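PDB 2W7A: LINE-1 retrotransposable element ORF1 protein from Homo sapiens, which binds single-stranded RNA and DNA as a nucleic acid chaperone essential for LINE-1 retrotransposition, this piece being its central RNA recognition motif (RRM) domain. Local coordinates for residues Gly4-Ile9 / Ile65-Thr70; Val11-Val16 / Thr61-Ile66; Glu32-Leu37 / Arg83-Val88. One frame throughout, in Å; residues are numbered along the deposited sequence. Where two conformers were deposited one is given.

The chain enters the fold with strand 5-9, the first half of contact 1, and segment 65-70 of strand 64-69 closes a loop of 55 residues that carries helices 19-33 and 35-40 and strand 45-51. Contact 2 nests inside that loop except for Ile65 and Ile66, which both contacts share: just beyond strand 5-9, the 11-16 loop meets the approach to strand 64-69. Contact 3 starts at the end of helix 19-33 and closes only at 83-88, where helix 72-85 ends, and therefore crosses both others. Contacts 1 and 2 touch through Arg7 and His64, whereas contact 3, across the chain's centre from contact 2, ties the junction of helices 19-33 and 35-40 to the turn toward strand 88-90.

Contact 1: Gly4-Ile9 / Ile65-Thr70; sequences GNLRLI and IIVRFT
Leu6 and Phe69 meet on the buried face of two antiparallel strands, where Leu6 CD2 lies 3.6 Å from Phe69 CE1. Leu6 has its CG between the backbone N and the carbonyl carbon (chi1 64°), a turn that carries its methyls across to Phe69 and Val67. Leu8 and Ile65 lie side by side, Leu8 CD2 being 3.9 Å from Ile65 CD1; branched aliphatic residues suit this face because helices 19-33 and 72-85 pack on it. Strands 5-9 and 64-69 are central neighbours of the RRM sheet, with strand order 2-3-1-5-4. Leu6 and Val67 form a hydrogen-bonded pair: Leu6 N reaches Val67 O at 2.9 Å, and Val67 N returns a bond to Leu6 O. Leu8 and Ile65 repeat the pattern, and Phe69 N extends the ladder to Gly4 O. On the other face, Ile66 CD1 lies 3.4 Å from Arg7 CG and sits over one face of the Arg7 guanidinium, toward its rim. The long arginine thus lays its CG and guanidinium along Ile66 while NE makes a salt bridge with Asp100. Ile66 CG2 packs against the Asn5 amide, whose OD1 lies 3.3 Å from Arg68 CB and whose ND2 is hydrogen-bonded to Asp100.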
loop_
_atom_site.group_PDB
_atom_site.type_symbol
_atom_site.label_atom_id
_atom_site.label_comp_id
_atom_site.label_asym_id
_atom_site.label_seq_id
_atom_site.Cartn_x
_atom_site.Cartn_y
_atom_site.Cartn_z
ATOM N N GLY A 4 1.541 10.564 -7.926
ATOM C CA GLY A 4 1.936 9.151 -7.978
ATOM C C GLY A 4 1.864 8.389 -6.665
ATOM O O GLY A 4 2.167 7.203 -6.625
ATOM N N ASN A 5 1.462 9.073 -5.591
ATOM C CA ASN A 5 1.398 8.440 -4.256
ATOM C C ASN A 5 0.002 7.917 -3.932
ATOM O O ASN A 5 -1.004 8.590 -4.210
ATOM C CB ASN A 5 1.654 9.447 -3.130
ATOM C CG ASN A 5 3.093 9.880 -2.989
ATOM O OD1 ASN A 5 3.984 9.358 -3.618
ATOM N ND2 ASN A 5 3.299 10.888 -2.162
ATOM N N LEU A 6 -0.064 6.733 -3.335
ATOM C CA LEU A 6 -1.237 6.381 -2.578
ATOM C C LEU A 6 -0.901 6.064 -1.155
ATOM O O LEU A 6 0.279 5.876 -0.817
ATOM C CB LEU A 6 -2.005 5.272 -3.215
ATOM C CG LEU A 6 -1.450 3.918 -3.376
ATOM C CD1 LEU A 6 -1.319 3.142 -2.083
ATOM C CD2 LEU A 6 -2.368 3.075 -4.330
ATOM N N ARG A 7 -1.936 6.053 -0.325
ATOM C CA ARG A 7 -1.844 5.690 1.069
ATOM C C ARG A 7 -2.450 4.301 1.272
ATOM O O ARG A 7 -3.570 4.031 0.854
ATOM C CB ARG A 7 -2.600 6.694 1.967
ATOM C CG ARG A 7 -1.907 8.021 2.105
ATOM C CD ARG A 7 -2.753 9.090 2.845
ATOM N NE ARG A 7 -2.001 10.347 2.884
ATOM C CZ ARG A 7 -1.145 10.715 3.839
ATOM N NH1 ARG A 7 -0.948 9.988 4.925
ATOM N NH2 ARG A 7 -0.510 11.874 3.738
ATOM N N LEU A 8 -1.717 3.469 1.976
ATOM C CA LEU A 8 -2.133 2.145 2.410
ATOM C C LEU A 8 -2.401 2.254 3.902
ATOM O O LEU A 8 -1.492 2.568 4.697
ATOM C CB LEU A 8 -1.029 1.159 2.077
ATOM C CG LEU A 8 -1.020 -0.203 2.664
ATOM C CD1 LEU A 8 -2.327 -0.948 2.387
ATOM C CD2 LEU A 8 0.233 -0.932 2.057
ATOM N N ILE A 9 -3.644 2.013 4.274
ATOM C CA ILE A 9 -4.158 2.291 5.627
ATOM C C ILE A 9 -4.524 0.997 6.332
ATOM O O ILE A 9 -5.117 0.103 5.703
ATOM C CB ILE A 9 -5.405 3.202 5.531
ATOM C CG1 ILE A 9 -5.026 4.525 4.874
ATOM C CG2 ILE A 9 -6.073 3.349 6.872
ATOM C CD1 ILE A 9 -6.197 5.474 4.653
ATOM N N ILE A 65 1.108 3.876 5.153
ATOM C CA ILE A 65 2.241 3.599 4.326
ATOM C C ILE A 65 2.025 4.344 3.006
ATOM O O ILE A 65 0.967 4.176 2.340
ATOM C CB ILE A 65 2.372 2.071 4.063
ATOM C CG1 ILE A 65 2.682 1.290 5.337
ATOM C CG2 ILE A 65 3.396 1.754 2.954
ATOM C CD1 ILE A 65 2.455 -0.216 5.242
ATOM N N ILE A 66 2.998 5.172 2.618
ATOM C CA ILE A 66 2.924 5.868 1.342
ATOM C C ILE A 66 3.653 5.043 0.312
ATOM O O ILE A 66 4.805 4.665 0.509
ATOM C CB ILE A 66 3.561 7.276 1.428
ATOM C CG1 ILE A 66 2.948 8.056 2.588
ATOM C CG2 ILE A 66 3.440 7.981 0.098
ATOM C CD1 ILE A 66 1.442 8.071 2.564
ATOM N N VAL A 67 2.938 4.749 -0.781
ATOM C CA VAL A 67 3.446 3.974 -1.887
ATOM C C VAL A 67 3.526 4.912 -3.107
ATOM O O VAL A 67 2.519 5.481 -3.547
ATOM C CB VAL A 67 2.551 2.763 -2.141
ATOM C CG1 VAL A 67 3.120 1.910 -3.318
ATOM C CG2 VAL A 67 2.322 1.965 -0.867
ATOM N N ARG A 68 4.743 5.114 -3.626
ATOM C CA ARG A 68 4.921 6.028 -4.778
ATOM C C ARG A 68 5.145 5.155 -6.015
ATOM O O ARG A 68 6.030 4.336 -6.060
ATOM C CB ARG A 68 6.107 6.959 -4.562
ATOM C CG ARG A 68 6.306 7.965 -5.706
ATOM C CD ARG A 68 7.325 9.038 -5.324
ATOM N NE ARG A 68 7.430 10.090 -6.319
ATOM C CZ ARG A 68 8.420 10.983 -6.371
ATOM N NH1 ARG A 68 9.401 10.962 -5.470
ATOM N NH2 ARG A 68 8.426 11.902 -7.331
ATOM N N PHE A 69 4.262 5.320 -6.993
ATOM C CA PHE A 69 4.292 4.569 -8.218
ATOM C C PHE A 69 5.109 5.318 -9.254
ATOM O O PHE A 69 5.156 6.554 -9.235
ATOM C CB PHE A 69 2.874 4.375 -8.739
ATOM C CG PHE A 69 2.083 3.384 -7.973
ATOM C CD1 PHE A 69 1.518 3.703 -6.770
ATOM C CD2 PHE A 69 1.877 2.127 -8.461
ATOM C CE1 PHE A 69 0.772 2.783 -6.064
ATOM C CE2 PHE A 69 1.127 1.203 -7.749
ATOM C CZ PHE A 69 0.615 1.544 -6.539
ATOM N N THR A 70 5.760 4.570 -10.134
ATOM C CA THR A 70 6.483 5.185 -11.256
ATOM C C THR A 70 5.499 5.882 -12.199
ATOM O O THR A 70 5.799 6.971 -12.735
ATOM C CB THR A 70 7.292 4.109 -12.000
ATOM O OG1 THR A 70 8.193 3.474 -11.058
ATOM C CG2 THR A 70 8.049 4.676 -13.186
#

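Contact 2: Val11-Val16 / Thr61-Ile66; sequences VPESDV and TPRHII
The carboxylate of Glu13 and the guanidinium of Arg63 face each other edge to edge, their planes only 22° apart although the two side chains cross at about a right angle. Arg63 offers its NE side: NE reaches Glu13 OE2 at 2.8 Å, on the syn lone pair, while NH2 reaches Glu13 OE1 at 2.9 Å. Both acceptors lie close to the guanidinium plane, so this paired salt bridge fixes how each flat group is turned. OE2 also accepts from Arg63 N at 2.8 Å, on its anti side and 27° out of the carboxylate plane; one oxygen therefore joins the backbone and side chain of the same arginine. A bend at chi2 (-88°) folds the glutamate tip back to this position, and an arginine bent at chi3 brings its NE edge to meet it. Glutamate has the reach for this, and its CG passes obliquely over Pro62, 3.9 Å from Pro62 CB. On the apolar side, the compact Val11 crosses Ile65 at about a right angle, Val11 CB lying 3.9 Å from Ile65 CD1. A water bridges Val11 N and Arg63 O. The contact joins the loop between strand 5-9 and helix 19-33 to the lead-in of strand 64-69, and Arg50 of strand 45-51 reinforces the junction through hydrogen bonds to Val11 O, Pro12 O and Arg63 O.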
loop_
_atom_site.group_PDB
_atom_site.type_symbol
_atom_site.label_atom_id
_atom_site.label_comp_id
_atom_site.label_asym_id
_atom_site.label_seq_id
_atom_site.Cartn_x
_atom_site.Cartn_y
_atom_site.Cartn_z
ATOM N N VAL A 11 -2.350 -1.334 8.003
ATOM C CA VAL A 11 -1.380 -2.397 8.079
ATOM C C VAL A 11 -0.747 -2.334 9.467
ATOM O O VAL A 11 -0.206 -1.314 9.846
ATOM C CB VAL A 11 -0.311 -2.269 6.996
ATOM C CG1 VAL A 11 0.734 -3.375 7.126
ATOM C CG2 VAL A 11 -0.965 -2.232 5.594
ATOM N N PRO A 12 -0.827 -3.414 10.251
ATOM C CA PRO A 12 -0.310 -3.336 11.610
ATOM C C PRO A 12 1.189 -2.995 11.639
ATOM O O PRO A 12 1.921 -3.411 10.737
ATOM C CB PRO A 12 -0.506 -4.747 12.172
ATOM C CG PRO A 12 -1.552 -5.343 11.296
ATOM C CD PRO A 12 -1.548 -4.688 9.990
ATOM N N GLU A 13 1.581 -2.229 12.626
ATOM C CA GLU A 13 2.999 -1.936 12.834
ATOM C C GLU A 13 3.718 -3.159 13.379
ATOM O O GLU A 13 3.118 -4.032 14.022
ATOM C CB GLU A 13 3.111 -0.771 13.834
ATOM C CG GLU A 13 2.512 0.550 13.341
ATOM C CD GLU A 13 3.437 1.450 12.563
ATOM O OE1 GLU A 13 4.578 1.039 12.241
ATOM O OE2 GLU A 13 3.051 2.631 12.344
ATOM N N SER A 14 5.029 -3.206 13.156
ATOM C CA SER A 14 5.829 -4.288 13.644
ATOM C C SER A 14 7.201 -3.819 13.954
ATOM O O SER A 14 7.790 -3.061 13.185
ATOM C CB SER A 14 5.903 -5.345 12.562
ATOM O OG SER A 14 6.874 -6.334 12.847
ATOM N N ASP A 15 7.724 -4.266 15.089
ATOM C CA ASP A 15 9.091 -3.912 15.496
ATOM C C ASP A 15 10.164 -4.522 14.607
ATOM O O ASP A 15 11.351 -4.173 14.733
ATOM C CB ASP A 15 9.351 -4.301 16.962
ATOM C CG ASP A 15 8.526 -3.518 17.976
ATOM O OD1 ASP A 15 8.137 -2.390 17.698
ATOM O OD2 ASP A 15 8.285 -4.064 19.083
ATOM N N VAL A 16 9.799 -5.463 13.755
ATOM C CA VAL A 16 10.759 -6.132 12.897
ATOM C C VAL A 16 10.526 -5.823 11.421
ATOM O O VAL A 16 11.165 -6.408 10.546
ATOM C CB VAL A 16 10.849 -7.674 13.186
ATOM C CG1 VAL A 16 11.179 -7.903 14.670
ATOM C CG2 VAL A 16 9.538 -8.394 12.776
ATOM N N THR A 61 -2.567 5.231 16.552
ATOM C CA THR A 61 -2.987 4.395 15.436
ATOM C C THR A 61 -1.805 4.060 14.530
ATOM O O THR A 61 -0.840 4.821 14.492
ATOM C CB THR A 61 -4.055 5.126 14.628
ATOM O OG1 THR A 61 -3.533 6.368 14.126
ATOM C CG2 THR A 61 -5.321 5.376 15.472
ATOM N N PRO A 62 -1.863 2.945 13.818
ATOM C CA PRO A 62 -0.774 2.608 12.918
ATOM C C PRO A 62 -0.590 3.606 11.835
ATOM O O PRO A 62 -1.565 4.136 11.287
ATOM C CB PRO A 62 -1.170 1.246 12.317
ATOM C CG PRO A 62 -2.608 1.194 12.504
ATOM C CD PRO A 62 -2.883 1.877 13.836
ATOM N N ARG A 63 0.685 3.851 11.496
ATOM C CA ARG A 63 0.962 4.827 10.460
ATOM C C ARG A 63 0.477 4.337 9.114
ATOM O O ARG A 63 0.536 3.121 8.811
ATOM C CB ARG A 63 2.442 5.117 10.383
ATOM C CG ARG A 63 2.974 5.850 11.617
ATOM C CD ARG A 63 4.465 5.888 11.625
ATOM N NE ARG A 63 5.014 4.587 11.769
ATOM C CZ ARG A 63 6.290 4.320 11.744
ATOM N NH1 ARG A 63 7.164 5.276 11.518
ATOM N NH2 ARG A 63 6.672 3.064 11.964
ATOM N N HIS A 64 0.053 5.287 8.279
ATOM C CA HIS A 64 -0.151 4.990 6.881
ATOM C C HIS A 64 1.171 4.659 6.223
ATOM O O HIS A 64 2.226 5.084 6.685
ATOM C CB HIS A 64 -0.760 6.194 6.161
ATOM C CG HIS A 64 -2.115 6.600 6.644
ATOM N ND1 HIS A 64 -2.805 7.677 6.122
ATOM C CD2 HIS A 64 -2.932 6.042 7.555
ATOM C CE1 HIS A 64 -3.980 7.769 6.718
ATOM N NE2 HIS A 64 -4.083 6.794 7.598
ATOM N N ILE A 65 1.108 3.876 5.153
ATOM C CA ILE A 65 2.241 3.599 4.326
ATOM C C ILE A 65 2.025 4.344 3.006
ATOM O O ILE A 65 0.967 4.176 2.340
ATOM C CB ILE A 65 2.372 2.071 4.063
ATOM C CG1 ILE A 65 2.682 1.290 5.337
ATOM C CG2 ILE A 65 3.396 1.754 2.954
ATOM C CD1 ILE A 65 2.455 -0.216 5.242
ATOM N N ILE A 66 2.998 5.172 2.618
ATOM C CA ILE A 66 2.924 5.868 1.342
ATOM C C ILE A 66 3.653 5.043 0.312
ATOM O O ILE A 66 4.805 4.665 0.509
ATOM C CB ILE A 66 3.561 7.276 1.428
ATOM C CG1 ILE A 66 2.948 8.056 2.588
ATOM C CG2 ILE A 66 3.440 7.981 0.098
ATOM C CD1 ILE A 66 1.442 8.071 2.564
HETATM O O HOH W 1 -0.935 1.212 7.093
#

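Contact 3: Glu32-Leu37 / Arg83-Val88; sequences ENFPNL and REKGRV
The backbone oxygen of Asn33 is gripped by Lys85 and by a water. Lys85 NZ donates to Asn33 O at 3.1 Å, in the carbonyl plane and on a lone pair; the water donates to the same oxygen at 2.8 Å and also lies beside the lysine nitrogen. A second water accepts from Lys85 NZ and makes a weak bond to Glu32 O. Carbonyls at the C-terminal end of helix 19-33 probably present a partly negative surface to the ammonium group. Lysine suits this place because its long chain can leave the end of one helix and reach the end of another: CG stands opposite the backbone N (chi1 -175°), the chain runs out extended, and only the last bend, chi4 76°, turns NZ to the carbonyl. On the way, Lys85 CE passes 3.6 Å from Asn33 OD1, the two side chains crossing at about a right angle. Asn33 also presents its amide to Val88, with Asn33 CG 3.6 Å from Val88 CG1 and Asn33 OD1 3.4 Å from Val88 CA. The amide nitrogen is held elsewhere, by Thr89 O and Ile29 O. Asparagine can thus pack against a valine methyl while pairing with main-chain oxygens. Phe34 contributes more distant packing, its CZ lying 4.3 Å from Val88 CG1. Here the junction between helices 19-33 and 35-40 meets the turn from helix 72-85 into strand 88-90, with Phe34 reaching on to Ala81 of helix 72-85 and Leu97 of strand 93-99.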
loop_
_atom_site.group_PDB
_atom_site.type_symbol
_atom_site.label_atom_id
_atom_site.label_comp_id
_atom_site.label_asym_id
_atom_site.label_seq_id
_atom_site.Cartn_x
_atom_site.Cartn_y
_atom_site.Cartn_z
ATOM N N GLU A 32 -2.994 -10.898 -3.560
ATOM C CA GLU A 32 -4.206 -11.286 -2.837
ATOM C C GLU A 32 -5.477 -10.708 -3.432
ATOM O O GLU A 32 -6.552 -11.310 -3.244
ATOM C CB GLU A 32 -4.064 -10.943 -1.352
ATOM C CG GLU A 32 -5.146 -11.454 -0.426
ATOM C CD GLU A 32 -4.784 -11.360 1.074
ATOM O OE1 GLU A 32 -3.545 -11.254 1.423
ATOM O OE2 GLU A 32 -5.752 -11.416 1.903
ATOM N N ASN A 33 -5.368 -9.567 -4.122
ATOM C CA ASN A 33 -6.529 -8.802 -4.532
ATOM C C ASN A 33 -6.700 -8.486 -5.996
ATOM O O ASN A 33 -7.841 -8.341 -6.453
ATOM C CB ASN A 33 -6.538 -7.450 -3.802
ATOM C CG ASN A 33 -6.632 -7.630 -2.285
ATOM O OD1 ASN A 33 -7.732 -7.854 -1.740
ATOM N ND2 ASN A 33 -5.489 -7.550 -1.600
ATOM N N PHE A 34 -5.603 -8.410 -6.740
ATOM C CA PHE A 34 -5.631 -7.837 -8.103
ATOM C C PHE A 34 -4.923 -8.782 -9.085
ATOM O O PHE A 34 -3.771 -8.543 -9.493
ATOM C CB PHE A 34 -4.942 -6.497 -8.103
ATOM C CG PHE A 34 -5.507 -5.525 -7.095
ATOM C CD1 PHE A 34 -6.879 -5.288 -7.033
ATOM C CD2 PHE A 34 -4.683 -4.899 -6.166
ATOM C CE1 PHE A 34 -7.406 -4.453 -6.058
ATOM C CE2 PHE A 34 -5.245 -4.020 -5.201
ATOM C CZ PHE A 34 -6.573 -3.820 -5.149
ATOM N N PRO A 35 -5.577 -9.902 -9.414
ATOM C CA PRO A 35 -4.897 -10.941 -10.200
ATOM C C PRO A 35 -4.399 -10.513 -11.576
ATOM O O PRO A 35 -3.422 -11.080 -12.065
ATOM C CB PRO A 35 -5.960 -12.078 -10.263
ATOM C CG PRO A 35 -7.321 -11.332 -10.100
ATOM C CD PRO A 35 -6.957 -10.277 -9.058
ATOM N N ASN A 36 -5.097 -9.603 -12.242
ATOM C CA ASN A 36 -4.600 -9.199 -13.551
ATOM C C ASN A 36 -3.352 -8.347 -13.409
ATOM O O ASN A 36 -2.416 -8.496 -14.157
ATOM C CB ASN A 36 -5.714 -8.570 -14.358
ATOM C CG ASN A 36 -6.762 -9.655 -14.793
ATOM O OD1 ASN A 36 -6.412 -10.796 -15.098
ATOM N ND2 ASN A 36 -7.968 -9.280 -14.830
ATOM N N LEU A 37 -3.317 -7.480 -12.420
ATOM C CA LEU A 37 -2.087 -6.756 -12.144
ATOM C C LEU A 37 -0.954 -7.737 -11.727
ATOM O O LEU A 37 0.189 -7.591 -12.156
ATOM C CB LEU A 37 -2.357 -5.715 -11.059
ATOM C CG LEU A 37 -3.238 -4.527 -11.368
ATOM C CD1 LEU A 37 -3.229 -3.634 -10.109
ATOM C CD2 LEU A 37 -2.745 -3.803 -12.598
ATOM N N ARG A 83 -11.455 0.496 -5.070
ATOM C CA ARG A 83 -12.785 1.054 -4.795
ATOM C C ARG A 83 -13.930 0.210 -5.329
ATOM O O ARG A 83 -14.949 0.021 -4.654
ATOM C CB ARG A 83 -12.880 2.474 -5.336
ATOM C CG ARG A 83 -14.211 3.172 -5.079
ATOM C CD ARG A 83 -14.253 4.594 -5.708
ATOM N NE ARG A 83 -15.479 5.254 -5.267
ATOM C CZ ARG A 83 -15.559 6.180 -4.311
ATOM N NH1 ARG A 83 -14.473 6.630 -3.684
ATOM N NH2 ARG A 83 -16.752 6.671 -3.987
ATOM N N GLU A 84 -13.743 -0.358 -6.511
ATOM C CA GLU A 84 -14.754 -1.198 -7.158
ATOM C C GLU A 84 -14.834 -2.562 -6.471
ATOM O O GLU A 84 -15.916 -3.148 -6.306
ATOM C CB GLU A 84 -14.435 -1.305 -8.659
ATOM C CG GLU A 84 -15.631 -1.749 -9.524
ATOM C CD GLU A 84 -15.514 -1.386 -11.020
ATOM O OE1 GLU A 84 -14.398 -1.122 -11.537
ATOM O OE2 GLU A 84 -16.547 -1.378 -11.707
ATOM N N LYS A 85 -13.692 -3.097 -6.079
ATOM C CA LYS A 85 -13.656 -4.413 -5.404
ATOM C C LYS A 85 -14.343 -4.330 -4.046
ATOM O O LYS A 85 -15.038 -5.273 -3.614
ATOM C CB LYS A 85 -12.210 -4.914 -5.251
ATOM C CG LYS A 85 -12.107 -6.322 -4.668
ATOM C CD LYS A 85 -10.635 -6.726 -4.477
ATOM C CE LYS A 85 -10.432 -8.145 -4.077
ATOM N NZ LYS A 85 -10.622 -9.061 -5.223
ATOM N N GLY A 86 -14.145 -3.197 -3.370
ATOM C CA GLY A 86 -14.737 -2.984 -2.063
ATOM C C GLY A 86 -13.771 -3.394 -0.961
ATOM O O GLY A 86 -12.862 -2.634 -0.576
ATOM N N ARG A 87 -13.932 -4.572 -0.436
ATOM C CA ARG A 87 -13.077 -5.106 0.588
ATOM C C ARG A 87 -11.757 -5.614 -0.026
ATOM O O ARG A 87 -11.754 -6.464 -0.924
ATOM C CB ARG A 87 -13.808 -6.236 1.278
ATOM C CG ARG A 87 -13.038 -6.888 2.418
ATOM C CD ARG A 87 -13.936 -7.958 3.144
ATOM N NE ARG A 87 -13.270 -8.704 4.231
ATOM C CZ ARG A 87 -13.249 -8.378 5.517
ATOM N NH1 ARG A 87 -13.774 -7.253 5.988
ATOM N NH2 ARG A 87 -12.632 -9.168 6.342
ATOM N N VAL A 88 -10.662 -5.035 0.464
ATOM C CA VAL A 88 -9.305 -5.364 0.036
ATOM C C VAL A 88 -8.577 -5.896 1.243
ATOM O O VAL A 88 -8.734 -5.325 2.319
ATOM C CB VAL A 88 -8.598 -4.096 -0.473
ATOM C CG1 VAL A 88 -7.153 -4.399 -0.901
ATOM C CG2 VAL A 88 -9.375 -3.450 -1.699
HETATM O O HOH W 2 -9.920 -11.425 -3.775
HETATM O O HOH W 3 -9.965 -9.767 -7.546
#